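Local coordinates for protein rhamnosidase B (Bacillus sp., PDB 2OKX) that probably releases terminal alpha-L-rhamnose from glycosides by hydrolysis, as an inverting family 78 alpha-L-rhamnosidase, at residues N396-G399 / S400-R404. Residues are numbered along the deposited sequence; the frame is centred on the assembly and turned at random.
Sequences NVFG and SNVWR
Ser400 folds back on Asn396 at the start of helix 397-402, a short helix of less than two turns capped at its N-terminus by Asn396. Two donors of Ser400 grip Asn396 O from opposite faces of its carbonyl plane. Ser400 N is one. Ser400 OG is the other, 2.7 Å from Asn396 O. Its chi1 of -62° sets OG next to Ser400 N, which lets both donors reach the one carbonyl. A water accepts from Asn396 N and donates to Ser400 OG. The N-cap bond runs from Gly399 N to Asn396 OD1 at 3.0 Å and is nearly straight, though the donor stands above the amide carbonyl plane. The far end of that amide, Asn396 ND2, hydrogen-bonds to His315 ND1.

One turn on, Asn401 runs beside Val397 in the same direction. Asn401 CB packs 3.5 Å from Phe398 O. Asn401 CG is 3.8 Å from Val397 O. At the tip, Asn401 ND2 donates to Val397 O at 3.1 Å, from above the carbonyl plane, and also touches Val397 CG1. With an alanine here the amide is gone, Val397 O loses this side-chain donor, and a gap would probably open beside Val397 CG1 and Tyr466. Val397 and Asn401 both pack on Tyr466 of strand 462-472, and Val397 also touches strand 485-489 of that sheet. Trp403 packs on strand 314-320, which places the helix between two beta sheets.

Phe398 O accepts from Asn401 N and Val402 N; the latter comes in almost in line with the C=O bond. Trp403 ends the helical run, yet its backbone N-H still donates to Gly399 O. Its indole meets Tyr289 edge-to-face. Val402 CG2 makes a CH-pi contact with Phe398, sitting over one face of the ring, 3.7 Å from its centroid and displaced toward the CE2-CZ rim.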
loop_
_atom_site.group_PDB
_atom_site.type_symbol
_atom_site.label_atom_id
_atom_site.label_comp_id
_atom_site.label_asym_id
_atom_site.label_seq_id
_atom_site.Cartn_x
_atom_site.Cartn_y
_atom_site.Cartn_z
ATOM N N ASN A 396 19.234 -11.163 6.037
ATOM C CA ASN A 396 18.338 -10.087 6.441
ATOM C C ASN A 396 18.825 -8.674 6.120
ATOM O O ASN A 396 19.519 -8.037 6.918
ATOM C CB ASN A 396 18.084 -10.246 7.947
ATOM C CG ASN A 396 17.160 -9.193 8.507
ATOM O OD1 ASN A 396 16.503 -8.457 7.766
ATOM N ND2 ASN A 396 17.093 -9.121 9.832
ATOM N N VAL A 397 18.425 -8.180 4.954
ATOM C CA VAL A 397 18.831 -6.852 4.517
ATOM C C VAL A 397 18.315 -5.741 5.425
ATOM O O VAL A 397 19.052 -4.817 5.746
ATOM C CB VAL A 397 18.370 -6.583 3.071
ATOM C CG1 VAL A 397 18.766 -5.162 2.650
ATOM C CG2 VAL A 397 19.009 -7.608 2.132
ATOM N N PHE A 398 17.055 -5.832 5.844
ATOM C CA PHE A 398 16.477 -4.805 6.708
ATOM C C PHE A 398 17.236 -4.679 8.029
ATOM O O PHE A 398 17.694 -3.595 8.395
ATOM C CB PHE A 398 14.998 -5.112 6.982
ATOM C CG PHE A 398 14.290 -4.045 7.774
ATOM C CD1 PHE A 398 13.903 -2.848 7.173
ATOM C CD2 PHE A 398 14.015 -4.234 9.126
ATOM C CE1 PHE A 398 13.250 -1.854 7.908
ATOM C CE2 PHE A 398 13.363 -3.247 9.872
ATOM C CZ PHE A 398 12.979 -2.053 9.260
ATOM N N GLY A 399 17.370 -5.791 8.746
ATOM C CA GLY A 399 18.066 -5.761 10.020
ATOM C C GLY A 399 19.495 -5.285 9.889
ATOM O O GLY A 399 20.015 -4.607 10.775
ATOM N N SER A 400 20.131 -5.643 8.776
ATOM C CA SER A 400 21.512 -5.261 8.506
ATOM C C SER A 400 21.642 -3.766 8.209
ATOM O O SER A 400 22.740 -3.210 8.261
ATOM C CB SER A 400 22.059 -6.069 7.324
ATOM O OG SER A 400 22.062 -7.462 7.603
ATOM N N ASN A 401 20.523 -3.119 7.888
ATOM C CA ASN A 401 20.530 -1.684 7.612
ATOM C C ASN A 401 20.109 -0.875 8.832
ATOM O O ASN A 401 20.637 0.211 9.077
ATOM C CB ASN A 401 19.612 -1.362 6.425
ATOM C CG ASN A 401 20.368 -1.302 5.117
ATOM O OD1 ASN A 401 21.094 -0.341 4.853
ATOM N ND2 ASN A 401 20.218 -2.334 4.295
ATOM N N VAL A 402 19.156 -1.403 9.599
ATOM C CA VAL A 402 18.691 -0.721 10.799
ATOM C C VAL A 402 19.800 -0.701 11.841
ATOM O O VAL A 402 20.003 0.299 12.523
ATOM C CB VAL A 402 17.447 -1.415 11.385
ATOM C CG1 VAL A 402 17.088 -0.804 12.737
ATOM C CG2 VAL A 402 16.288 -1.264 10.415
ATOM N N TRP A 403 20.515 -1.810 11.977
ATOM C CA TRP A 403 21.617 -1.853 12.926
ATOM C C TRP A 403 22.907 -2.137 12.190
ATOM O O TRP A 403 23.142 -3.256 11.730
ATOM C CB TRP A 403 21.392 -2.921 14.006
ATOM C CG TRP A 403 22.526 -3.018 15.014
ATOM C CD1 TRP A 403 23.462 -2.062 15.300
ATOM C CD2 TRP A 403 22.794 -4.117 15.897
ATOM N NE1 TRP A 403 24.294 -2.498 16.308
ATOM C CE2 TRP A 403 23.905 -3.754 16.693
ATOM C CE3 TRP A 403 22.201 -5.369 16.095
ATOM C CZ2 TRP A 403 24.438 -4.602 17.674
ATOM C CZ3 TRP A 403 22.730 -6.216 17.075
ATOM C CH2 TRP A 403 23.837 -5.825 17.848
ATOM N N ARG A 404 23.723 -1.101 12.059
ATOM C CA ARG A 404 25.018 -1.201 11.407
ATOM C C ARG A 404 26.026 -1.013 12.534
ATOM O O ARG A 404 26.042 0.026 13.191
ATOM C CB ARG A 404 25.185 -0.095 10.351
ATOM C CG ARG A 404 24.233 -0.211 9.163
ATOM C CD ARG A 404 24.343 0.992 8.226
ATOM N NE ARG A 404 24.051 2.244 8.921
ATOM C CZ ARG A 404 24.221 3.453 8.396
ATOM N NH1 ARG A 404 24.679 3.589 7.159
ATOM N NH2 ARG A 404 23.958 4.531 9.119
HETATM O O HOH W 1 21.643 -10.607 7.621
#